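Local coordinates for electron transfer flavoprotein, beta subunit (Thermotoga maritima, PDB 7KOE) that probably carries electrons as the FAD-containing beta subunit of an electron transfer flavoprotein, at residues K117-R122 against I219-K224; Y153-Y158 against V192-D197; V159-E164 against V173-L178. One frame throughout, in Å; residues are numbered along the deposited sequence.

Contact 1. Residues K117-R122 against I219-K224; sequences KKIEER and IVWTHK
Lys118 lies over one face of the Trp221 indole, its chain running from the six-membered ring towards the five-membered one. Lys118 CD sits almost on the ring normal, 3.9 Å from the centroid of the Trp221 six-membered ring and 6° off, a CH-pi contact. Farther along, Lys118 NZ stands 4.3 Å from the centroid of the Trp221 five-membered ring in a cation-pi arrangement. With CG anti to the backbone N (chi1 -165°) the lysine chain is directed over the indole, and the nearly trans torsions after it carry NZ across to the five-membered ring.

The rim of the indole is met by apolar atoms. Ile119 CG1 approaches Trp221 CZ3 at 3.8 Å, and Arg122 CD lies in the ring plane, 3.9 Å from Trp221 CH2. A bend at chi3 then turns the Arg122 guanidinium 60° from the indole plane and lays one of its faces over Ile219 CD1, which is 3.5 Å from Arg122 NH2.

Farther out, Thr222 occupies the N-cap position of helix 223-226, its OG1 bonded to Asp225 OD2. Backbone bonds from Ile219 and Trp221 hold the tryptophan beside strand 91-95, its parallel neighbour in the mixed sheet of the HUP-type alpha/beta domain, where the end of helix 105-119 packs against it. No hydrogen bond links the two segments directly. Both charged groups also bond outside, Lys118 NZ to Asp225 O and Arg122 NH2 to Tyr68 OH; the lysine ammonium is thus shared between a carbonyl and the indole face, which probably steadies its charge.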
loop_
_atom_site.group_PDB
_atom_site.type_symbol
_atom_site.label_atom_id
_atom_site.label_comp_id
_atom_site.label_asym_id
_atom_site.label_seq_id
_atom_site.Cartn_x
_atom_site.Cartn_y
_atom_site.Cartn_z
ATOM N N LYS A 117 12.798 32.532 39.578
ATOM C CA LYS A 117 13.344 33.865 39.824
ATOM C C LYS A 117 12.383 34.964 39.393
ATOM O O LYS A 117 12.402 36.055 39.969
ATOM C CB LYS A 117 14.682 34.036 39.111
ATOM C CG LYS A 117 15.885 33.682 39.964
ATOM C CD LYS A 117 15.991 34.593 41.169
ATOM C CE LYS A 117 17.122 34.165 42.085
ATOM N NZ LYS A 117 17.254 35.075 43.254
ATOM N N LYS A 118 11.536 34.700 38.395
ATOM C CA LYS A 118 10.496 35.662 38.051
ATOM C C LYS A 118 9.321 35.588 39.020
ATOM O O LYS A 118 8.653 36.601 39.254
ATOM C CB LYS A 118 10.024 35.445 36.614
ATOM C CG LYS A 118 9.230 36.612 36.059
ATOM C CD LYS A 118 9.169 36.620 34.551
ATOM C CE LYS A 118 8.400 37.839 34.073
ATOM N NZ LYS A 118 8.361 37.947 32.594
ATOM N N ILE A 119 9.063 34.408 39.590
ATOM C CA ILE A 119 8.096 34.284 40.676
ATOM C C ILE A 119 8.582 35.051 41.897
ATOM O O ILE A 119 7.784 35.678 42.606
ATOM C CB ILE A 119 7.847 32.794 40.983
ATOM C CG1 ILE A 119 7.263 32.087 39.763
ATOM C CG2 ILE A 119 6.908 32.613 42.150
ATOM C CD1 ILE A 119 7.057 30.602 39.962
ATOM N N GLU A 120 9.899 35.065 42.131
ATOM C CA GLU A 120 10.482 35.836 43.223
ATOM C C GLU A 120 10.315 37.338 43.039
ATOM O O GLU A 120 10.343 38.074 44.030
ATOM C CB GLU A 120 11.966 35.507 43.372
ATOM C CG GLU A 120 12.243 34.143 43.971
ATOM C CD GLU A 120 13.642 34.021 44.535
ATOM O OE1 GLU A 120 14.018 34.853 45.386
ATOM O OE2 GLU A 120 14.370 33.094 44.128
ATOM N N GLU A 121 10.134 37.805 41.807
ATOM C CA GLU A 121 9.837 39.207 41.555
ATOM C C GLU A 121 8.380 39.561 41.820
ATOM O O GLU A 121 8.017 40.736 41.708
ATOM C CB GLU A 121 10.203 39.566 40.115
ATOM C CG GLU A 121 11.655 39.302 39.767
ATOM C CD GLU A 121 11.892 39.214 38.273
ATOM O OE1 GLU A 121 10.993 39.612 37.503
ATOM O OE2 GLU A 121 12.977 38.747 37.869
ATOM N N ARG A 122 7.542 38.586 42.170
ATOM C CA ARG A 122 6.127 38.811 42.428
ATOM C C ARG A 122 5.761 38.694 43.898
ATOM O O ARG A 122 5.060 39.558 44.429
ATOM C CB ARG A 122 5.282 37.823 41.613
ATOM C CG ARG A 122 5.406 37.987 40.114
ATOM C CD ARG A 122 4.789 36.806 39.393
ATOM N NE ARG A 122 3.423 36.555 39.838
ATOM C CZ ARG A 122 2.346 36.769 39.093
ATOM N NH1 ARG A 122 2.476 37.236 37.859
ATOM N NH2 ARG A 122 1.140 36.515 39.580
ATOM N N ILE A 219 -0.292 31.387 34.202
ATOM C CA ILE A 219 0.505 32.488 33.675
ATOM C C ILE A 219 1.570 31.905 32.754
ATOM O O ILE A 219 2.493 31.228 33.214
ATOM C CB ILE A 219 1.139 33.304 34.803
ATOM C CG1 ILE A 219 0.093 33.634 35.862
ATOM C CG2 ILE A 219 1.740 34.574 34.259
ATOM C CD1 ILE A 219 0.684 34.091 37.164
ATOM N N VAL A 220 1.452 32.160 31.459
ATOM C CA VAL A 220 2.383 31.615 30.481
ATOM C C VAL A 220 3.542 32.582 30.302
ATOM O O VAL A 220 3.336 33.775 30.053
ATOM C CB VAL A 220 1.683 31.343 29.143
ATOM C CG1 VAL A 220 2.596 30.563 28.225
ATOM C CG2 VAL A 220 0.401 30.583 29.375
ATOM N N TRP A 221 4.763 32.068 30.422
ATOM C CA TRP A 221 5.979 32.850 30.246
ATOM C C TRP A 221 6.840 32.181 29.186
ATOM O O TRP A 221 7.182 31.001 29.315
ATOM C CB TRP A 221 6.750 32.975 31.558
ATOM C CG TRP A 221 6.129 33.912 32.526
ATOM C CD1 TRP A 221 5.278 34.933 32.245
ATOM C CD2 TRP A 221 6.309 33.919 33.942
ATOM N NE1 TRP A 221 4.913 35.576 33.399
ATOM C CE2 TRP A 221 5.535 34.970 34.456
ATOM C CE3 TRP A 221 7.053 33.137 34.825
ATOM C CZ2 TRP A 221 5.480 35.258 35.815
ATOM C CZ3 TRP A 221 6.996 33.422 36.169
ATOM C CH2 TRP A 221 6.217 34.473 36.652
ATOM N N THR A 222 7.180 32.927 28.141
ATOM C CA THR A 222 8.058 32.435 27.096
ATOM C C THR A 222 9.512 32.693 27.484
ATOM O O THR A 222 9.818 33.109 28.603
ATOM C CB THR A 222 7.714 33.089 25.759
ATOM O OG1 THR A 222 7.612 34.507 25.937
ATOM C CG2 THR A 222 6.397 32.557 25.230
ATOM N N HIS A 223 10.429 32.443 26.550
ATOM C CA HIS A 223 11.838 32.682 26.828
ATOM C C HIS A 223 12.195 34.161 26.799
ATOM O O HIS A 223 13.224 34.547 27.363
ATOM C CB HIS A 223 12.712 31.906 25.840
ATOM C CG HIS A 223 12.866 32.571 24.511
ATOM N ND1 HIS A 223 11.907 32.495 23.525
ATOM C CD2 HIS A 223 13.874 33.314 23.998
ATOM C CE1 HIS A 223 12.315 33.167 22.464
ATOM N NE2 HIS A 223 13.505 33.674 22.725
ATOM N N LYS A 224 11.376 34.995 26.160
ATOM C CA LYS A 224 11.558 36.437 26.252
ATOM C C LYS A 224 11.068 36.973 27.591
ATOM O O LYS A 224 11.614 37.958 28.101
ATOM C CB LYS A 224 10.833 37.120 25.086
ATOM C CG LYS A 224 10.969 38.635 25.028
ATOM C CD LYS A 224 12.407 39.053 24.769
ATOM C CE LYS A 224 12.522 40.557 24.603
ATOM N NZ LYS A 224 12.213 41.269 25.873
#

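Contact 2. Residues Y153-Y158 against V192-D197; sequences YALGAY and VLTITD
Tyr153 and Val192 meet because Tyr153 CG is anti to its carbonyl carbon (chi1 -73°), while Val192 has CG1 anti to the backbone N and CG2 turned to the tyrosine. Val192 CG2 comes to the ring edge near its plane, 3.7 Å from Tyr153 CD2, and the two side chains cross at about a right angle. The phenol oxygen is bonded to Lys125 NZ, which holds the far end of the ring.

Leu155 CD1 reaches towards the neighbouring strand, 3.5 Å from Val192 O; Leu155 and Val192 share one face of the sheet. Leu193 lies on the other face, where Gly156 presents no side chain, and its CD2 comes 3.5 Å from Gly156 O.

These strands, 154-157 and 192-195, run parallel, 9° apart, in the mixed sheet of the flavoprotein domain. Val192 N donates to Ala154 O at 2.8 Å in a nearly straight bond (171°). Gly156 N then reaches Val192 O at 3.2 Å, more bent and from above the carbonyl plane. Leu193 CA adds a CA-H...O contact to Gly156 O.

Towards the C-terminal end, Thr194 CB packs against Ala157 CA at 3.7 Å, while Thr194 OG1 is hydrogen-bonded to Thr131 OG1, next to the FAD-binding Gly132. Thr196 CG2 rests 3.7 Å from Tyr158 CA, where the chain turns its corner, and Thr196 OG1 is bonded to Val159 O.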
loop_
_atom_site.group_PDB
_atom_site.type_symbol
_atom_site.label_atom_id
_atom_site.label_comp_id
_atom_site.label_asym_id
_atom_site.label_seq_id
_atom_site.Cartn_x
_atom_site.Cartn_y
_atom_site.Cartn_z
ATOM N N TYR A 153 20.325 26.425 47.913
ATOM C CA TYR A 153 19.414 26.102 48.997
ATOM C C TYR A 153 19.768 24.747 49.592
ATOM O O TYR A 153 20.509 23.957 49.005
ATOM C CB TYR A 153 17.964 26.085 48.505
ATOM C CG TYR A 153 17.347 27.440 48.220
ATOM C CD1 TYR A 153 18.023 28.619 48.508
ATOM C CD2 TYR A 153 16.077 27.532 47.668
ATOM C CE1 TYR A 153 17.459 29.849 48.239
ATOM C CE2 TYR A 153 15.502 28.754 47.402
ATOM C CZ TYR A 153 16.198 29.909 47.687
ATOM O OH TYR A 153 15.627 31.131 47.423
ATOM N N ALA A 154 19.222 24.487 50.772
ATOM C CA ALA A 154 19.419 23.204 51.429
ATOM C C ALA A 154 18.601 22.134 50.722
ATOM O O ALA A 154 17.380 22.252 50.611
ATOM C CB ALA A 154 19.017 23.303 52.895
ATOM N N LEU A 155 19.263 21.088 50.246
ATOM C CA LEU A 155 18.581 20.004 49.553
ATOM C C LEU A 155 18.187 18.936 50.561
ATOM O O LEU A 155 19.043 18.209 51.072
ATOM C CB LEU A 155 19.464 19.400 48.470
ATOM C CG LEU A 155 18.804 18.222 47.762
ATOM C CD1 LEU A 155 17.630 18.690 46.935
ATOM C CD2 LEU A 155 19.803 17.503 46.906
ATOM N N GLY A 156 16.899 18.842 50.854
ATOM C CA GLY A 156 16.407 17.674 51.547
ATOM C C GLY A 156 15.692 16.764 50.580
ATOM O O GLY A 156 14.530 17.002 50.250
ATOM N N ALA A 157 16.361 15.720 50.124
ATOM C CA ALA A 157 15.797 14.837 49.120
ATOM C C ALA A 157 15.251 13.577 49.771
ATOM O O ALA A 157 15.625 13.226 50.889
ATOM C CB ALA A 157 16.844 14.486 48.063
ATOM N N TYR A 158 14.341 12.913 49.045
ATOM C CA TYR A 158 13.692 11.659 49.453
ATOM C C TYR A 158 12.962 11.796 50.788
ATOM O O TYR A 158 13.139 10.993 51.703
ATOM C CB TYR A 158 14.690 10.499 49.492
ATOM C CG TYR A 158 15.595 10.454 48.295
ATOM C CD1 TYR A 158 15.149 9.947 47.089
ATOM C CD2 TYR A 158 16.897 10.919 48.369
ATOM C CE1 TYR A 158 15.969 9.908 45.988
ATOM C CE2 TYR A 158 17.722 10.892 47.272
ATOM C CZ TYR A 158 17.255 10.380 46.085
ATOM O OH TYR A 158 18.073 10.339 44.983
ATOM N N VAL A 192 15.047 23.197 49.341
ATOM C CA VAL A 192 14.447 22.561 48.178
ATOM C C VAL A 192 14.158 21.122 48.573
ATOM O O VAL A 192 15.068 20.290 48.648
ATOM C CB VAL A 192 15.345 22.635 46.940
ATOM C CG1 VAL A 192 14.748 21.837 45.795
ATOM C CG2 VAL A 192 15.530 24.072 46.527
ATOM N N LEU A 193 12.897 20.823 48.850
ATOM C CA LEU A 193 12.529 19.465 49.196
ATOM C C LEU A 193 12.366 18.624 47.937
ATOM O O LEU A 193 12.359 19.126 46.814
ATOM C CB LEU A 193 11.248 19.446 50.019
ATOM C CG LEU A 193 11.386 19.925 51.459
ATOM C CD1 LEU A 193 10.090 19.766 52.212
ATOM C CD2 LEU A 193 12.456 19.137 52.124
ATOM N N THR A 194 12.243 17.320 48.141
ATOM C CA THR A 194 12.098 16.372 47.042
ATOM C C THR A 194 11.312 15.197 47.603
ATOM O O THR A 194 11.846 14.404 48.383
ATOM C CB THR A 194 13.461 15.959 46.495
ATOM O OG1 THR A 194 14.065 17.073 45.829
ATOM C CG2 THR A 194 13.350 14.835 45.521
ATOM N N ILE A 195 10.043 15.113 47.235
ATOM C CA ILE A 195 9.047 14.338 47.964
ATOM C C ILE A 195 8.863 12.981 47.303
ATOM O O ILE A 195 8.816 12.878 46.073
ATOM C CB ILE A 195 7.716 15.109 48.024
ATOM C CG1 ILE A 195 7.959 16.574 48.383
ATOM C CG2 ILE A 195 6.782 14.486 49.017
ATOM C CD1 ILE A 195 8.493 16.790 49.765
ATOM N N THR A 196 8.752 11.937 48.122
ATOM C CA THR A 196 8.466 10.595 47.648
ATOM C C THR A 196 6.964 10.324 47.662
ATOM O O THR A 196 6.150 11.197 47.960
ATOM C CB THR A 196 9.189 9.561 48.504
ATOM O OG1 THR A 196 8.772 9.699 49.865
ATOM C CG2 THR A 196 10.677 9.749 48.414
ATOM N N ASP A 197 6.593 9.082 47.341
ATOM C CA ASP A 197 5.199 8.666 47.421
ATOM C C ASP A 197 4.742 8.464 48.855
ATOM O O ASP A 197 3.547 8.580 49.140
ATOM C CB ASP A 197 4.975 7.360 46.660
ATOM C CG ASP A 197 5.406 7.437 45.218
ATOM O OD1 ASP A 197 6.464 6.861 44.886
ATOM O OD2 ASP A 197 4.686 8.057 44.408
#

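Contact 3. Residues V159-E164 against V173-L178; sequences VVRIEE and VIVRRL
Val160 N bonds to Val175 O at 2.9 Å in a beta hairpin, whose strands 159-162 and 173-177 run antiparallel with 157° between their directions.

The backbone ladder is interrupted by a beta bulge: Val159 pairs with Arg176 and Ile162 with Ile174, so that Val160 and Arg161 both stand opposite Val175. Glu163 N donates to Val173 O at 2.9 Å, with the same angle at the hydrogen as the Val160 bond, 164°. Val173 N returns a bond to Glu164 O, and the Val175 N to Arg161 O bond is more bent, its donor standing above the carbonyl plane. Ile174 CA adds a CA-H...O contact to Arg161 O.

Apolar contacts gather on the face carrying Val159, Ile162 and Ile174. Ile174 has CG1 between the backbone N and the carbonyl carbon (chi1 71°), which sends CD1 to Val159 CG2 at 3.8 Å, while its CG2 meets Ile162 CD1, also at 3.8 Å. Leu193 touches all three residues, packing the hairpin on its neighbour in the sheet, strand 191-195.

Charged side chains flank the other face, with their aliphatic parts laid on valines. Arg161 CB runs beside Val175 CG2 at 3.8 Å, the two side chains pointing the same way, and Glu163, bent at chi2, packs its methylenes on Val173 CG1 before its carboxylate turns to Val175. Glu163 OE2 lies in the plane of the Arg161 guanidinium, at its edge, as a long ion pair.

Arg176 NH2 forms a salt bridge with Glu107, and Arg177 NH1 a hydrogen bond with Asn208, both of the neighbouring electron transfer flavoprotein chain. Val160 CG2 meets Arg177 CB at 3.7 Å.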
loop_
_atom_site.group_PDB
_atom_site.type_symbol
_atom_site.label_atom_id
_atom_site.label_comp_id
_atom_site.label_asym_id
_atom_site.label_seq_id
_atom_site.Cartn_x
_atom_site.Cartn_y
_atom_site.Cartn_z
ATOM N N VAL A 159 12.121 12.816 50.885
ATOM C CA VAL A 159 11.421 13.119 52.127
ATOM C C VAL A 159 10.301 12.113 52.340
ATOM O O VAL A 159 9.466 11.896 51.456
ATOM C CB VAL A 159 10.876 14.549 52.096
ATOM C CG1 VAL A 159 10.260 14.903 53.417
ATOM C CG2 VAL A 159 11.977 15.495 51.755
ATOM N N VAL A 160 10.287 11.487 53.516
ATOM C CA VAL A 160 9.226 10.570 53.892
ATOM C C VAL A 160 8.313 11.155 54.967
ATOM O O VAL A 160 7.109 10.875 54.960
ATOM C CB VAL A 160 9.820 9.219 54.343
ATOM C CG1 VAL A 160 8.751 8.149 54.480
ATOM C CG2 VAL A 160 10.838 8.761 53.350
ATOM N N ARG A 161 8.834 11.980 55.868
ATOM C CA ARG A 161 8.002 12.609 56.879
ATOM C C ARG A 161 8.384 14.072 57.013
ATOM O O ARG A 161 9.477 14.490 56.632
ATOM C CB ARG A 161 8.129 11.907 58.232
ATOM C CG ARG A 161 7.071 10.861 58.488
ATOM C CD ARG A 161 7.132 10.370 59.920
ATOM N NE ARG A 161 8.395 9.698 60.207
ATOM C CZ ARG A 161 8.620 8.408 59.984
ATOM N NH1 ARG A 161 7.665 7.646 59.470
ATOM N NH2 ARG A 161 9.800 7.880 60.275
ATOM N N ILE A 162 7.455 14.849 57.555
ATOM C CA ILE A 162 7.666 16.253 57.883
ATOM C C ILE A 162 7.274 16.405 59.344
ATOM O O ILE A 162 6.124 16.136 59.711
ATOM C CB ILE A 162 6.841 17.189 56.991
ATOM C CG1 ILE A 162 7.256 17.072 55.522
ATOM C CG2 ILE A 162 6.978 18.609 57.470
ATOM C CD1 ILE A 162 8.566 17.732 55.184
ATOM N N GLU A 163 8.255 16.741 60.185
ATOM C CA GLU A 163 8.012 16.866 61.646
ATOM C C GLU A 163 7.686 18.320 61.995
ATOM O O GLU A 163 6.515 18.714 61.850
ATOM C CB GLU A 163 9.233 16.380 62.426
ATOM C CG GLU A 163 9.973 15.250 61.738
ATOM C CD GLU A 163 9.177 13.961 61.633
ATOM O OE1 GLU A 163 8.025 14.020 61.164
ATOM O OE2 GLU A 163 9.711 12.906 62.023
ATOM N N GLU A 164 8.694 19.072 62.444
ATOM C CA GLU A 164 8.493 20.490 62.835
ATOM C C GLU A 164 8.822 21.401 61.649
ATOM O O GLU A 164 10.004 21.477 61.273
ATOM C CB GLU A 164 9.368 20.834 64.041
ATOM C CG GLU A 164 9.912 19.613 64.761
ATOM C CD GLU A 164 10.800 19.924 65.954
ATOM O OE1 GLU A 164 10.270 19.992 67.081
ATOM O OE2 GLU A 164 12.018 20.099 65.753
ATOM N N VAL A 173 12.310 20.168 60.050
ATOM C CA VAL A 173 12.829 18.817 60.220
ATOM C C VAL A 173 12.084 17.879 59.283
ATOM O O VAL A 173 10.861 17.721 59.379
ATOM C CB VAL A 173 12.733 18.344 61.678
ATOM C CG1 VAL A 173 12.986 16.853 61.772
ATOM C CG2 VAL A 173 13.765 19.066 62.504
ATOM N N ILE A 174 12.830 17.266 58.373
ATOM C CA ILE A 174 12.317 16.251 57.474
ATOM C C ILE A 174 12.871 14.908 57.925
ATOM O O ILE A 174 13.671 14.825 58.850
ATOM C CB ILE A 174 12.694 16.542 56.015
ATOM C CG1 ILE A 174 14.191 16.321 55.819
ATOM C CG2 ILE A 174 12.344 17.963 55.671
ATOM C CD1 ILE A 174 14.591 16.047 54.403
ATOM N N VAL A 175 12.414 13.839 57.277
ATOM C CA VAL A 175 12.972 12.500 57.469
ATOM C C VAL A 175 13.336 11.991 56.077
ATOM O O VAL A 175 12.500 11.443 55.356
ATOM C CB VAL A 175 12.008 11.547 58.184
ATOM C CG1 VAL A 175 12.632 10.189 58.355
ATOM C CG2 VAL A 175 11.642 12.084 59.545
ATOM N N ARG A 176 14.587 12.197 55.681
ATOM C CA ARG A 176 15.070 11.750 54.384
ATOM C C ARG A 176 15.327 10.251 54.412
ATOM O O ARG A 176 15.901 9.728 55.366
ATOM C CB ARG A 176 16.351 12.504 54.016
ATOM C CG ARG A 176 17.361 11.714 53.186
ATOM C CD ARG A 176 18.738 12.320 53.219
ATOM N NE ARG A 176 18.819 13.558 52.460
ATOM C CZ ARG A 176 19.872 14.364 52.476
ATOM N NH1 ARG A 176 20.927 14.057 53.216
ATOM N NH2 ARG A 176 19.872 15.477 51.756
ATOM N N ARG A 177 14.891 9.555 53.368
ATOM C CA ARG A 177 15.211 8.144 53.208
ATOM C C ARG A 177 16.541 7.989 52.486
ATOM O O ARG A 177 16.749 8.581 51.424
ATOM C CB ARG A 177 14.117 7.425 52.426
ATOM C CG ARG A 177 14.499 6.041 51.958
ATOM C CD ARG A 177 13.456 5.483 51.035
ATOM N NE ARG A 177 12.289 5.003 51.761
ATOM C CZ ARG A 177 12.125 3.745 52.152
ATOM N NH1 ARG A 177 13.060 2.845 51.893
ATOM N NH2 ARG A 177 11.030 3.392 52.809
ATOM N N LEU A 178 17.433 7.198 53.064
ATOM C CA LEU A 178 18.650 6.755 52.403
ATOM C C LEU A 178 18.649 5.232 52.354
ATOM O O LEU A 178 17.675 4.579 52.731
ATOM C CB LEU A 178 19.888 7.300 53.115
ATOM C CG LEU A 178 20.079 8.808 52.974
ATOM C CD1 LEU A 178 21.362 9.249 53.641
ATOM C CD2 LEU A 178 20.070 9.221 51.513
#

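All three contacts feed one mixed sheet and are nested along the chain: contact 3 lies inside the loop closed by contact 2, which lies inside that closed by contact 1. Contacts 2 and 3 have centres 9 Å apart and share strand 154-162, which turns a corner at Tyr158 from its parallel partner 191-195 to its antiparallel partner 171-177. Contact 1 is centred 23 Å from contact 2 and 30 Å from contact 3, with a touch between Glu120 and Tyr153. The FAD is closer to contact 2 than to contact 3. The sheet region formed by contacts 2 and 3 contributes to the interface with another flavoprotein chain, whereas contact 1 closes the domain at a separate part of the sheet and meets no other subunit.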